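Local coordinates for 2-dehydro-3-deoxyphosphogluconate aldolase (Vibrio fischeri, PDB 3NZR), which belongs to the KDGP aldolase family, folds as an alpha/beta barrel of the TIM type and assembles as a pair of identical chains, at residues 221-226 and 234-239; 18-23 and 57-62; 8-13 and 242-247; 75-80 and 132-137. All coordinates share one frame; numbering follows the deposited sequence.

Contact 1: 221-226 and 234-239; sequences SSIIDK and EDVKTL
Ile223 lays its CB and CG2 alongside the carboxylate arm of Asp235, the two side chains running past each other in opposite directions. CG2 does most of the touching, 3.6 Å from Asp235 CB and 3.5 Å from Asp235 OD2, so a methyl group rests against both the stem and one oxygen of the acid. The first torsion of Ile223 (chi1 59°) wedges CG1 between its own backbone N and carbonyl carbon. From there the longer branch carries CD1 across toward the next turn of the helix, where it meets Leu239 tip to tip with 4.0 Å between Ile223 CD1 and Leu239 CD1. Val236 CG2 brushes the same methyl more loosely.

The polar side runs through a water molecule. It donates to Ser222 O at 2.7 Å and to Asp235 OD2 at 2.5 Å, tying the backbone of 221-226 to the acid. Asp235 OD2 has a second, charged partner in the salt bridge with Arg232, whose backbone in turn bonds to that of Ile223; OD2 is held by the Arg232 guanidinium and by the water, which would be expected to favour the ionised carboxylate. On the helix itself Thr238 OG1 folds back to donate to Glu234 O at 2.7 Å, an acceptor it shares with the backbone N of Thr238.

Leu16 of strand 16-19 also touches Leu239. A short antiparallel hairpin, 224-225 with 230-231, leads here into helix 233-247, the final helix, which packs beside the first strand as in the closure of a TIM-type barrel.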
loop_
_atom_site.group_PDB
_atom_site.type_symbol
_atom_site.label_atom_id
_atom_site.label_comp_id
_atom_site.label_asym_id
_atom_site.label_seq_id
_atom_site.Cartn_x
_atom_site.Cartn_y
_atom_site.Cartn_z
ATOM N N SER A 221 13.887 12.065 22.075
ATOM C CA SER A 221 14.490 11.987 23.401
ATOM C C SER A 221 15.534 13.008 23.815
ATOM O O SER A 221 15.617 13.354 24.978
ATOM C CB SER A 221 15.099 10.622 23.630
ATOM O OG SER A 221 14.050 9.809 24.151
ATOM N N SER A 222 16.349 13.464 22.886
ATOM C CA SER A 222 17.432 14.339 23.223
ATOM C C SER A 222 16.940 15.702 23.784
ATOM O O SER A 222 17.738 16.464 24.323
ATOM C CB SER A 222 18.244 14.579 21.962
ATOM O OG SER A 222 17.424 15.205 20.975
ATOM N N ILE A 223 15.667 16.045 23.558
ATOM C CA ILE A 223 15.110 17.295 24.061
ATOM C C ILE A 223 13.961 17.128 25.048
ATOM O O ILE A 223 13.181 18.031 25.271
ATOM C CB ILE A 223 14.724 18.205 22.910
ATOM C CG1 ILE A 223 13.690 17.549 21.991
ATOM C CG2 ILE A 223 16.004 18.605 22.078
ATOM C CD1 ILE A 223 13.014 18.528 21.062
ATOM N N ILE A 224 13.857 15.949 25.644
ATOM C CA ILE A 224 12.811 15.649 26.587
ATOM C C ILE A 224 13.364 15.631 28.013
ATOM O O ILE A 224 14.374 15.060 28.271
ATOM C CB ILE A 224 12.180 14.289 26.279
ATOM C CG1 ILE A 224 11.398 14.405 24.954
ATOM C CG2 ILE A 224 11.309 13.809 27.424
ATOM C CD1 ILE A 224 10.727 13.085 24.461
ATOM N N ASP A 225 12.659 16.293 28.915
ATOM C CA ASP A 225 13.037 16.338 30.307
ATOM C C ASP A 225 12.619 15.034 30.914
ATOM O O ASP A 225 11.408 14.755 31.022
ATOM C CB ASP A 225 12.322 17.481 31.035
ATOM C CG ASP A 225 12.741 17.585 32.511
ATOM O OD1 ASP A 225 12.796 16.545 33.216
ATOM O OD2 ASP A 225 13.013 18.716 32.944
ATOM N N LYS A 226 13.606 14.228 31.306
ATOM C CA LYS A 226 13.288 12.883 31.850
ATOM C C LYS A 226 12.558 12.916 33.201
ATOM O O LYS A 226 11.870 11.966 33.543
ATOM C CB LYS A 226 14.543 12.005 31.869
ATOM C CG LYS A 226 14.845 11.411 30.511
ATOM C CD LYS A 226 16.335 11.273 30.210
ATOM C CE LYS A 226 16.549 10.864 28.731
ATOM N NZ LYS A 226 15.941 11.856 27.729
ATOM N N GLU A 234 12.559 25.485 25.592
ATOM C CA GLU A 234 13.823 26.187 25.269
ATOM C C GLU A 234 14.676 25.477 24.193
ATOM O O GLU A 234 15.409 26.120 23.425
ATOM C CB GLU A 234 14.650 26.516 26.554
ATOM C CG GLU A 234 15.265 25.298 27.255
ATOM C CD GLU A 234 14.429 24.740 28.424
ATOM O OE1 GLU A 234 15.071 24.232 29.401
ATOM O OE2 GLU A 234 13.158 24.802 28.373
ATOM N N ASP A 235 14.604 24.142 24.140
ATOM C CA ASP A 235 15.267 23.369 23.080
ATOM C C ASP A 235 14.578 23.470 21.694
ATOM O O ASP A 235 15.249 23.541 20.658
ATOM C CB ASP A 235 15.385 21.892 23.471
ATOM C CG ASP A 235 16.413 21.651 24.627
ATOM O OD1 ASP A 235 16.982 22.611 25.179
ATOM O OD2 ASP A 235 16.634 20.468 24.979
ATOM N N VAL A 236 13.248 23.468 21.687
ATOM C CA VAL A 236 12.448 23.794 20.508
ATOM C C VAL A 236 12.858 25.172 19.924
ATOM O O VAL A 236 12.981 25.305 18.699
ATOM C CB VAL A 236 10.971 23.698 20.851
ATOM C CG1 VAL A 236 10.054 24.168 19.679
ATOM C CG2 VAL A 236 10.629 22.251 21.186
ATOM N N LYS A 237 13.149 26.172 20.798
ATOM C CA LYS A 237 13.467 27.529 20.337
ATOM C C LYS A 237 14.860 27.531 19.767
ATOM O O LYS A 237 15.123 28.166 18.758
ATOM C CB LYS A 237 13.423 28.532 21.495
ATOM C CG LYS A 237 14.123 29.871 21.158
ATOM C CD LYS A 237 13.749 30.899 22.234
ATOM C CE LYS A 237 14.427 32.298 22.054
ATOM N NZ LYS A 237 15.764 32.263 21.338
ATOM N N THR A 238 15.749 26.787 20.415
ATOM C CA THR A 238 17.075 26.550 19.918
ATOM C C THR A 238 17.048 25.878 18.534
ATOM O O THR A 238 17.753 26.293 17.615
ATOM C CB THR A 238 17.838 25.724 20.969
ATOM O OG1 THR A 238 17.761 26.425 22.224
ATOM C CG2 THR A 238 19.302 25.466 20.593
ATOM N N LEU A 239 16.247 24.834 18.363
ATOM C CA LEU A 239 16.133 24.217 17.043
ATOM C C LEU A 239 15.545 25.216 15.997
ATOM O O LEU A 239 15.958 25.247 14.844
ATOM C CB LEU A 239 15.240 23.003 17.157
ATOM C CG LEU A 239 15.763 21.733 17.883
ATOM C CD1 LEU A 239 14.603 20.797 18.228
ATOM C CD2 LEU A 239 16.731 21.000 17.015
HETATM O O HOH W 1 18.624 19.006 24.773
#

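Contact 2: 18-23 and 57-62; sequences VLAGSV and KKYSEV
The ring of Tyr59 takes Val23 CG2 over one face, in a CH-pi contact 3.8 Å from the ring centroid and only 9° off the ring normal. Val23 CG1, anti to its backbone N (chi1 166°), turns instead to Val62, with 4.0 Å between Val23 CG1 and Val62 CG1. The base of Lys58 adds its CB beside Val23 CG2, the two side chains crossing at about a right angle. Further round the ring, Ala20 CB approaches Tyr59 CE1 at 3.8 Å, and the hydroxyl end lies close to the backbone, 3.3 Å from Tyr59 OH to Ser22 CA.

A water molecule lies 2.7 Å from Tyr59 OH and donates to Ala20 O at 2.8 Å. One shell out, Ser22 OG caps helix 23-32 through Asn25 N, while Asn25 OD1 holds Gly21 N, bonds that probably help set the bend before Val23. Ala26 of that helix touches both Tyr59 and Val62, so the first two helices of the barrel wall meet here, just beyond strand 16-19. The side chains meet mainly through carbon, while the ring and its hydroxyl also lie against the Ser22–Val23 backbone, and water joins the phenol's polar end to the strand exit.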
loop_
_atom_site.group_PDB
_atom_site.type_symbol
_atom_site.label_atom_id
_atom_site.label_comp_id
_atom_site.label_asym_id
_atom_site.label_seq_id
_atom_site.Cartn_x
_atom_site.Cartn_y
_atom_site.Cartn_z
ATOM N N VAL A 18 8.228 17.085 17.066
ATOM C CA VAL A 18 8.664 16.837 18.416
ATOM C C VAL A 18 7.420 16.293 19.162
ATOM O O VAL A 18 6.273 16.578 18.777
ATOM C CB VAL A 18 9.221 18.092 19.120
ATOM C CG1 VAL A 18 10.330 18.749 18.250
ATOM C CG2 VAL A 18 8.122 19.098 19.376
ATOM N N LEU A 19 7.680 15.511 20.208
ATOM C CA LEU A 19 6.667 14.916 20.999
ATOM C C LEU A 19 6.188 15.905 22.035
ATOM O O LEU A 19 6.946 16.807 22.433
ATOM C CB LEU A 19 7.244 13.704 21.729
ATOM C CG LEU A 19 7.670 12.505 20.852
ATOM C CD1 LEU A 19 7.974 11.281 21.753
ATOM C CD2 LEU A 19 6.563 12.226 19.765
ATOM N N ALA A 20 4.931 15.762 22.459
ATOM C CA ALA A 20 4.353 16.551 23.563
ATOM C C ALA A 20 4.046 15.620 24.717
ATOM O O ALA A 20 3.460 14.561 24.508
ATOM C CB ALA A 20 3.016 17.206 23.115
ATOM N N GLY A 21 4.476 16.022 25.919
ATOM C CA GLY A 21 4.233 15.328 27.157
ATOM C C GLY A 21 2.869 15.597 27.773
ATOM O O GLY A 21 2.427 14.900 28.671
ATOM N N SER A 22 2.195 16.632 27.316
ATOM C CA SER A 22 0.865 16.984 27.858
ATOM C C SER A 22 0.324 18.074 26.954
ATOM O O SER A 22 1.092 18.687 26.159
ATOM C CB SER A 22 0.988 17.558 29.275
ATOM O OG SER A 22 1.592 18.849 29.204
ATOM N N VAL A 23 -0.973 18.293 27.056
ATOM C CA VAL A 23 -1.608 19.367 26.317
ATOM C C VAL A 23 -0.934 20.703 26.595
ATOM O O VAL A 23 -0.802 21.519 25.689
ATOM C CB VAL A 23 -3.135 19.454 26.645
ATOM C CG1 VAL A 23 -3.756 20.778 26.154
ATOM C CG2 VAL A 23 -3.807 18.323 25.980
ATOM N N LYS A 57 -7.911 15.586 20.088
ATOM C CA LYS A 57 -8.614 16.812 19.804
ATOM C C LYS A 57 -8.161 17.947 20.720
ATOM O O LYS A 57 -8.034 19.088 20.296
ATOM C CB LYS A 57 -10.109 16.596 19.895
ATOM C CG LYS A 57 -10.711 15.850 18.645
ATOM C CD LYS A 57 -12.258 15.845 18.641
ATOM C CE LYS A 57 -12.859 15.386 19.982
ATOM N NZ LYS A 57 -14.350 15.389 20.013
ATOM N N LYS A 58 -7.861 17.655 21.967
ATOM C CA LYS A 58 -7.373 18.731 22.864
ATOM C C LYS A 58 -6.017 19.233 22.446
ATOM O O LYS A 58 -5.689 20.400 22.631
ATOM C CB LYS A 58 -7.293 18.262 24.308
ATOM C CG LYS A 58 -8.633 18.057 24.888
ATOM C CD LYS A 58 -8.628 17.110 26.077
ATOM C CE LYS A 58 -10.053 17.041 26.679
ATOM N NZ LYS A 58 -10.253 15.756 27.329
ATOM N N TYR A 59 -5.179 18.360 21.921
ATOM C CA TYR A 59 -3.890 18.842 21.440
ATOM C C TYR A 59 -4.097 19.716 20.177
ATOM O O TYR A 59 -3.411 20.702 19.956
ATOM C CB TYR A 59 -2.980 17.664 21.116
ATOM C CG TYR A 59 -2.430 16.957 22.323
ATOM C CD1 TYR A 59 -1.201 17.299 22.824
ATOM C CD2 TYR A 59 -3.117 15.931 22.935
ATOM C CE1 TYR A 59 -0.652 16.662 23.911
ATOM C CE2 TYR A 59 -2.570 15.267 24.035
ATOM C CZ TYR A 59 -1.312 15.659 24.523
ATOM O OH TYR A 59 -0.721 15.066 25.633
ATOM N N SER A 60 -5.021 19.300 19.316
ATOM C CA SER A 60 -5.314 20.075 18.117
ATOM C C SER A 60 -5.779 21.544 18.484
ATOM O O SER A 60 -5.396 22.510 17.843
ATOM C CB SER A 60 -6.350 19.351 17.266
ATOM O OG SER A 60 -6.718 20.198 16.217
ATOM N N GLU A 61 -6.550 21.683 19.550
ATOM C CA GLU A 61 -7.037 23.007 19.972
ATOM C C GLU A 61 -5.951 24.008 20.314
ATOM O O GLU A 61 -6.079 25.193 20.019
ATOM C CB GLU A 61 -7.936 22.885 21.188
ATOM C CG GLU A 61 -9.147 22.052 20.927
ATOM C CD GLU A 61 -10.206 22.242 21.994
ATOM O OE1 GLU A 61 -9.985 21.792 23.153
ATOM O OE2 GLU A 61 -11.257 22.847 21.655
ATOM N N VAL A 62 -4.895 23.550 20.957
ATOM C CA VAL A 62 -3.855 24.448 21.413
ATOM C C VAL A 62 -2.732 24.603 20.414
ATOM O O VAL A 62 -1.752 25.273 20.690
ATOM C CB VAL A 62 -3.315 23.997 22.779
ATOM C CG1 VAL A 62 -4.488 24.003 23.825
ATOM C CG2 VAL A 62 -2.629 22.623 22.685
HETATM O O HOH W 2 1.371 13.357 25.855
#

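Contact 3: 8-13 and 242-247; sequences NFYKNR and MTKKLL
Residues 8-13 have no regular helix or strand but fold into a type II beta turn from Phe9 to Asn12, closed by Asn12 N to Phe9 O at 3.1 Å. A further bond from Arg13 N to Tyr10 O tightens the coil, and Lys11 takes the positive phi of 59° that the turn requires. Facing it, 242-247 belongs to the last helix, with CA atoms of Tyr10 and Lys244 8.2 Å apart, a separation bridged by side chains, Tyr10 and Leu247 central among them.

With CG anti to the backbone N (chi1 179°), the Tyr10 ring swings out toward the helix and presents its edge to Leu247, whose CD1 lies near the ring plane, 3.7 Å from Tyr10 CD2. Thr243 CG2 comes up obliquely at 4.0 Å from the same Tyr10 CD2. In the barrel this sets the loop that precedes the first strand, 16-19, against the last helix. Lys244 crosses the phenol end at about a right angle, its CG 3.5 Å from Tyr10 OH, and extends onward to a salt bridge with Glu34. His36 packs against the Tyr10 ring edge-to-face, and Lys11 CD lies over one ring face, offset toward the rim. Leu247 CD1 also receives the CB atoms of Lys11 and Arg13, each at 4.1 Å, while the Arg13 guanidinium turns to Val212 O through NH1.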
loop_
_atom_site.group_PDB
_atom_site.type_symbol
_atom_site.label_atom_id
_atom_site.label_comp_id
_atom_site.label_asym_id
_atom_site.label_seq_id
_atom_site.Cartn_x
_atom_site.Cartn_y
_atom_site.Cartn_z
ATOM N N ASN A 8 2.736 24.124 8.880
ATOM C CA ASN A 8 3.275 25.433 8.707
ATOM C C ASN A 8 4.804 25.421 8.575
ATOM O O ASN A 8 5.553 25.528 9.558
ATOM C CB ASN A 8 2.787 26.299 9.868
ATOM C CG ASN A 8 3.245 27.660 9.749
ATOM O OD1 ASN A 8 3.912 28.007 8.751
ATOM N ND2 ASN A 8 2.981 28.474 10.778
ATOM N N PHE A 9 5.292 25.232 7.369
ATOM C CA PHE A 9 6.715 25.142 7.142
ATOM C C PHE A 9 7.370 26.488 7.203
ATOM O O PHE A 9 6.949 27.399 6.489
ATOM C CB PHE A 9 7.003 24.535 5.789
ATOM C CG PHE A 9 6.754 23.054 5.714
ATOM C CD1 PHE A 9 7.783 22.177 5.879
ATOM C CD2 PHE A 9 5.496 22.570 5.388
ATOM C CE1 PHE A 9 7.575 20.803 5.761
ATOM C CE2 PHE A 9 5.267 21.219 5.290
ATOM C CZ PHE A 9 6.308 20.324 5.504
ATOM N N TYR A 10 8.403 26.609 8.022
ATOM C CA TYR A 10 9.257 27.789 8.065
ATOM C C TYR A 10 9.940 28.068 6.717
ATOM O O TYR A 10 10.643 27.211 6.201
ATOM C CB TYR A 10 10.331 27.629 9.148
ATOM C CG TYR A 10 11.240 28.840 9.172
ATOM C CD1 TYR A 10 10.810 30.026 9.702
ATOM C CD2 TYR A 10 12.490 28.795 8.584
ATOM C CE1 TYR A 10 11.635 31.161 9.692
ATOM C CE2 TYR A 10 13.342 29.931 8.538
ATOM C CZ TYR A 10 12.899 31.102 9.088
ATOM O OH TYR A 10 13.718 32.214 9.062
ATOM N N LYS A 11 9.693 29.224 6.099
ATOM C CA LYS A 11 10.294 29.563 4.783
ATOM C C LYS A 11 9.874 28.496 3.749
ATOM O O LYS A 11 10.616 28.194 2.801
ATOM C CB LYS A 11 11.834 29.641 4.843
ATOM C CG LYS A 11 12.554 31.023 4.954
ATOM C CD LYS A 11 11.720 32.122 5.572
ATOM C CE LYS A 11 12.586 33.276 6.151
ATOM N NZ LYS A 11 12.011 34.634 5.967
ATOM N N ASN A 12 8.703 27.915 3.974
ATOM C CA ASN A 12 8.180 26.847 3.142
ATOM C C ASN A 12 9.134 25.667 2.955
ATOM O O ASN A 12 9.107 25.028 1.899
ATOM C CB ASN A 12 7.769 27.453 1.782
ATOM C CG ASN A 12 6.788 28.566 1.929
ATOM O OD1 ASN A 12 7.072 29.702 1.578
ATOM N ND2 ASN A 12 5.640 28.257 2.486
ATOM N N ARG A 13 9.990 25.404 3.964
ATOM C CA ARG A 13 11.081 24.475 3.835
ATOM C C ARG A 13 11.175 23.428 4.980
ATOM O O ARG A 13 11.419 22.242 4.721
ATOM C CB ARG A 13 12.398 25.218 3.759
ATOM C CG ARG A 13 13.601 24.444 3.104
ATOM C CD ARG A 13 13.689 24.444 1.538
ATOM N NE ARG A 13 14.592 23.361 1.115
ATOM C CZ ARG A 13 15.891 23.495 0.808
ATOM N NH1 ARG A 13 16.577 22.435 0.445
ATOM N NH2 ARG A 13 16.523 24.669 0.827
HETATM N N MSE A 242 18.347 27.664 15.084
HETATM C CA MSE A 242 19.240 26.927 14.216
HETATM C C MSE A 242 18.679 26.788 12.812
HETATM O O MSE A 242 19.416 26.933 11.823
HETATM C CB MSE A 242 19.551 25.528 14.777
HETATM C CG MSE A 242 20.466 25.553 15.965
HETATM SE SE MSE A 242 20.807 23.708 16.677
HETATM C CE MSE A 242 22.116 24.190 18.101
ATOM N N THR A 243 17.376 26.568 12.723
ATOM C CA THR A 243 16.755 26.430 11.421
ATOM C C THR A 243 16.813 27.796 10.652
ATOM O O THR A 243 17.151 27.846 9.469
ATOM C CB THR A 243 15.329 25.893 11.598
ATOM O OG1 THR A 243 15.402 24.599 12.262
ATOM C CG2 THR A 243 14.569 25.792 10.249
ATOM N N LYS A 244 16.609 28.900 11.361
ATOM C CA LYS A 244 16.608 30.222 10.701
ATOM C C LYS A 244 17.995 30.533 10.186
ATOM O O LYS A 244 18.135 31.021 9.040
ATOM C CB LYS A 244 16.178 31.318 11.671
ATOM C CG LYS A 244 14.797 31.139 12.176
ATOM C CD LYS A 244 14.332 32.313 13.030
ATOM C CE LYS A 244 12.855 32.165 13.398
ATOM N NZ LYS A 244 12.388 33.294 14.268
ATOM N N LYS A 245 18.994 30.210 11.006
ATOM C CA LYS A 245 20.396 30.325 10.628
ATOM C C LYS A 245 20.831 29.413 9.479
ATOM O O LYS A 245 21.745 29.776 8.737
ATOM C CB LYS A 245 21.292 30.071 11.822
ATOM C CG LYS A 245 22.778 30.187 11.511
ATOM C CD LYS A 245 23.619 30.183 12.777
ATOM C CE LYS A 245 25.122 30.114 12.439
ATOM N NZ LYS A 245 25.975 29.556 13.545
ATOM N N LEU A 246 20.205 28.237 9.342
ATOM C CA LEU A 246 20.546 27.298 8.274
ATOM C C LEU A 246 20.072 27.860 6.946
ATOM O O LEU A 246 20.727 27.719 5.951
ATOM C CB LEU A 246 19.871 25.915 8.473
ATOM C CG LEU A 246 20.494 24.906 9.432
ATOM C CD1 LEU A 246 19.488 23.754 9.663
ATOM C CD2 LEU A 246 21.835 24.389 8.916
ATOM N N LEU A 247 18.909 28.480 6.951
ATOM C CA LEU A 247 18.331 28.971 5.712
ATOM C C LEU A 247 18.685 30.425 5.416
ATOM O O LEU A 247 18.346 30.895 4.363
ATOM C CB LEU A 247 16.814 28.811 5.722
ATOM C CG LEU A 247 16.380 27.402 6.102
ATOM C CD1 LEU A 247 14.893 27.318 6.189
ATOM C CD2 LEU A 247 16.957 26.445 5.078
#

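Contact 4: 75-80 and 132-137; sequences DPNQSM and TGPLSS
An Asx turn and a 3-10 segment lead into helix 79-89 of the barrel wall, and Pro76 and Asn77 there pack on the loop that joins the antiparallel strands 127-129 and 143-145. The two prolines carry most of the contact. Pro76 brings CB up to the backbone of the other segment, 3.3 Å from Thr132 O and 3.6 Å from Gly133 C, while Pro76 CG reaches Ser137 OG at 3.7 Å. Returning the approach, Pro134 sets its CG 3.5 Å from Pro76 O, so each ring lies against the other segment's backbone. Asn77 passes Pro134 in the opposite direction, its amide nitrogen coming alongside the ring.

Each segment is braced within itself. The 132-137 loop is pinned where Gly133 N donates to Ser136 OG at 3.0 Å, a fairly bent bond of 136°. Behind it lies the dimer partner: Asp155 of the second subunit accepts from Leu135 N through OD1 and from Ser136 N through OD2, so the loop is held between the 3-10 segment before helix 79-89 and the second subunit. Thr132 OG1 bonds to Leu118 O, on strand 114-119, and to Phe98 N. In the Asx turn, Asp75 OD1 takes the hydrogen of Asn77 N at 2.9 Å, met from well above the carboxylate plane, 62° out of it.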
loop_
_atom_site.group_PDB
_atom_site.type_symbol
_atom_site.label_atom_id
_atom_site.label_comp_id
_atom_site.label_asym_id
_atom_site.label_seq_id
_atom_site.Cartn_x
_atom_site.Cartn_y
_atom_site.Cartn_z
ATOM N N ASP A 75 6.399 0.523 16.839
ATOM C CA ASP A 75 5.649 -0.667 16.745
ATOM C C ASP A 75 4.734 -0.676 15.477
ATOM O O ASP A 75 3.750 0.068 15.396
ATOM C CB ASP A 75 4.819 -0.817 18.025
ATOM C CG ASP A 75 3.994 -2.097 18.050
ATOM O OD1 ASP A 75 4.177 -2.977 17.151
ATOM O OD2 ASP A 75 3.122 -2.209 18.952
ATOM N N PRO A 76 5.013 -1.553 14.502
ATOM C CA PRO A 76 4.142 -1.590 13.317
ATOM C C PRO A 76 2.749 -2.080 13.624
ATOM O O PRO A 76 1.839 -1.835 12.816
ATOM C CB PRO A 76 4.900 -2.509 12.348
ATOM C CG PRO A 76 5.769 -3.361 13.252
ATOM C CD PRO A 76 6.095 -2.550 14.470
ATOM N N ASN A 77 2.537 -2.809 14.724
ATOM C CA ASN A 77 1.198 -3.221 15.047
ATOM C C ASN A 77 0.247 -2.107 15.490
ATOM O O ASN A 77 -0.921 -2.350 15.747
ATOM C CB ASN A 77 1.200 -4.360 16.095
ATOM C CG ASN A 77 1.832 -5.630 15.561
ATOM O OD1 ASN A 77 3.001 -5.926 15.850
ATOM N ND2 ASN A 77 1.077 -6.359 14.720
ATOM N N GLN A 78 0.728 -0.866 15.513
ATOM C CA GLN A 78 -0.124 0.265 15.764
ATOM C C GLN A 78 -0.651 0.856 14.458
ATOM O O GLN A 78 -1.351 1.849 14.489
ATOM C CB GLN A 78 0.676 1.342 16.546
ATOM C CG GLN A 78 1.059 0.821 17.934
ATOM C CD GLN A 78 -0.169 0.610 18.815
ATOM O OE1 GLN A 78 -1.023 1.497 18.968
ATOM N NE2 GLN A 78 -0.305 -0.573 19.324
ATOM N N SER A 79 -0.277 0.269 13.291
ATOM C CA SER A 79 -0.583 0.896 11.986
ATOM C C SER A 79 -2.066 1.106 11.772
ATOM O O SER A 79 -2.472 2.210 11.431
ATOM C CB SER A 79 -0.016 0.033 10.862
ATOM O OG SER A 79 -0.202 0.658 9.638
HETATM N N MSE A 80 -2.874 0.064 11.979
HETATM C CA MSE A 80 -4.292 0.245 11.711
HETATM C C MSE A 80 -4.914 1.250 12.671
HETATM O O MSE A 80 -5.770 2.045 12.311
HETATM C CB MSE A 80 -5.039 -1.065 11.704
HETATM C CG MSE A 80 -6.503 -0.909 11.371
HETATM SE SE MSE A 80 -6.965 0.010 9.608
HETATM C CE MSE A 80 -6.598 -1.591 8.405
ATOM N N THR A 132 8.304 -2.965 6.584
ATOM C CA THR A 132 8.234 -2.409 7.894
ATOM C C THR A 132 6.802 -2.545 8.532
ATOM O O THR A 132 6.477 -1.894 9.546
ATOM C CB THR A 132 8.670 -0.962 7.826
ATOM O OG1 THR A 132 7.909 -0.255 6.853
ATOM C CG2 THR A 132 10.120 -0.877 7.384
ATOM N N GLY A 133 5.936 -3.354 7.945
ATOM C CA GLY A 133 4.592 -3.517 8.462
ATOM C C GLY A 133 4.439 -4.656 9.473
ATOM O O GLY A 133 5.387 -5.291 9.825
ATOM N N PRO A 134 3.220 -4.884 9.967
ATOM C CA PRO A 134 3.061 -5.752 11.058
ATOM C C PRO A 134 3.544 -7.193 10.769
ATOM O O PRO A 134 4.380 -7.689 11.505
ATOM C CB PRO A 134 1.547 -5.736 11.326
ATOM C CG PRO A 134 1.046 -4.558 10.746
ATOM C CD PRO A 134 2.001 -4.138 9.676
ATOM N N LEU A 135 3.045 -7.841 9.743
ATOM C CA LEU A 135 3.550 -9.169 9.380
ATOM C C LEU A 135 4.895 -9.109 8.647
ATOM O O LEU A 135 5.737 -9.929 8.896
ATOM C CB LEU A 135 2.558 -9.968 8.540
ATOM C CG LEU A 135 1.185 -10.209 9.185
ATOM C CD1 LEU A 135 0.201 -10.632 8.135
ATOM C CD2 LEU A 135 1.203 -11.247 10.299
ATOM N N SER A 136 5.084 -8.138 7.754
ATOM C CA SER A 136 6.275 -8.074 6.914
ATOM C C SER A 136 7.577 -7.779 7.709
ATOM O O SER A 136 8.679 -8.179 7.321
ATOM C CB SER A 136 6.023 -7.105 5.769
ATOM O OG SER A 136 5.687 -5.786 6.220
ATOM N N SER A 137 7.439 -7.075 8.826
ATOM C CA SER A 137 8.584 -6.855 9.728
ATOM C C SER A 137 9.167 -8.119 10.327
ATOM O O SER A 137 10.272 -8.078 10.811
ATOM C CB SER A 137 8.195 -5.905 10.880
ATOM O OG SER A 137 7.132 -6.431 11.674
#

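Overall arrangement
Contacts 1 and 3 share helix 233-247: the hairpin segment meets its first half and the loop 8-13 its far end, with centres about 17 Å apart. Along the chain, contact 3 encloses the other three. Contact 1 touches contact 2 directly, Ile223 CD1 lying 3.9 Å from Val18 CG1, so contact 1 packs on strand 16-19 of contact 2. Contact 4 stands apart at the dimer interface, its centre about 33 Å from that of contact 3 and across the chain's centre. Bound magnesium lies near contacts 3 and 1, about 5 Å from the Tyr10 side chain and about 7 Å from that of Ser222.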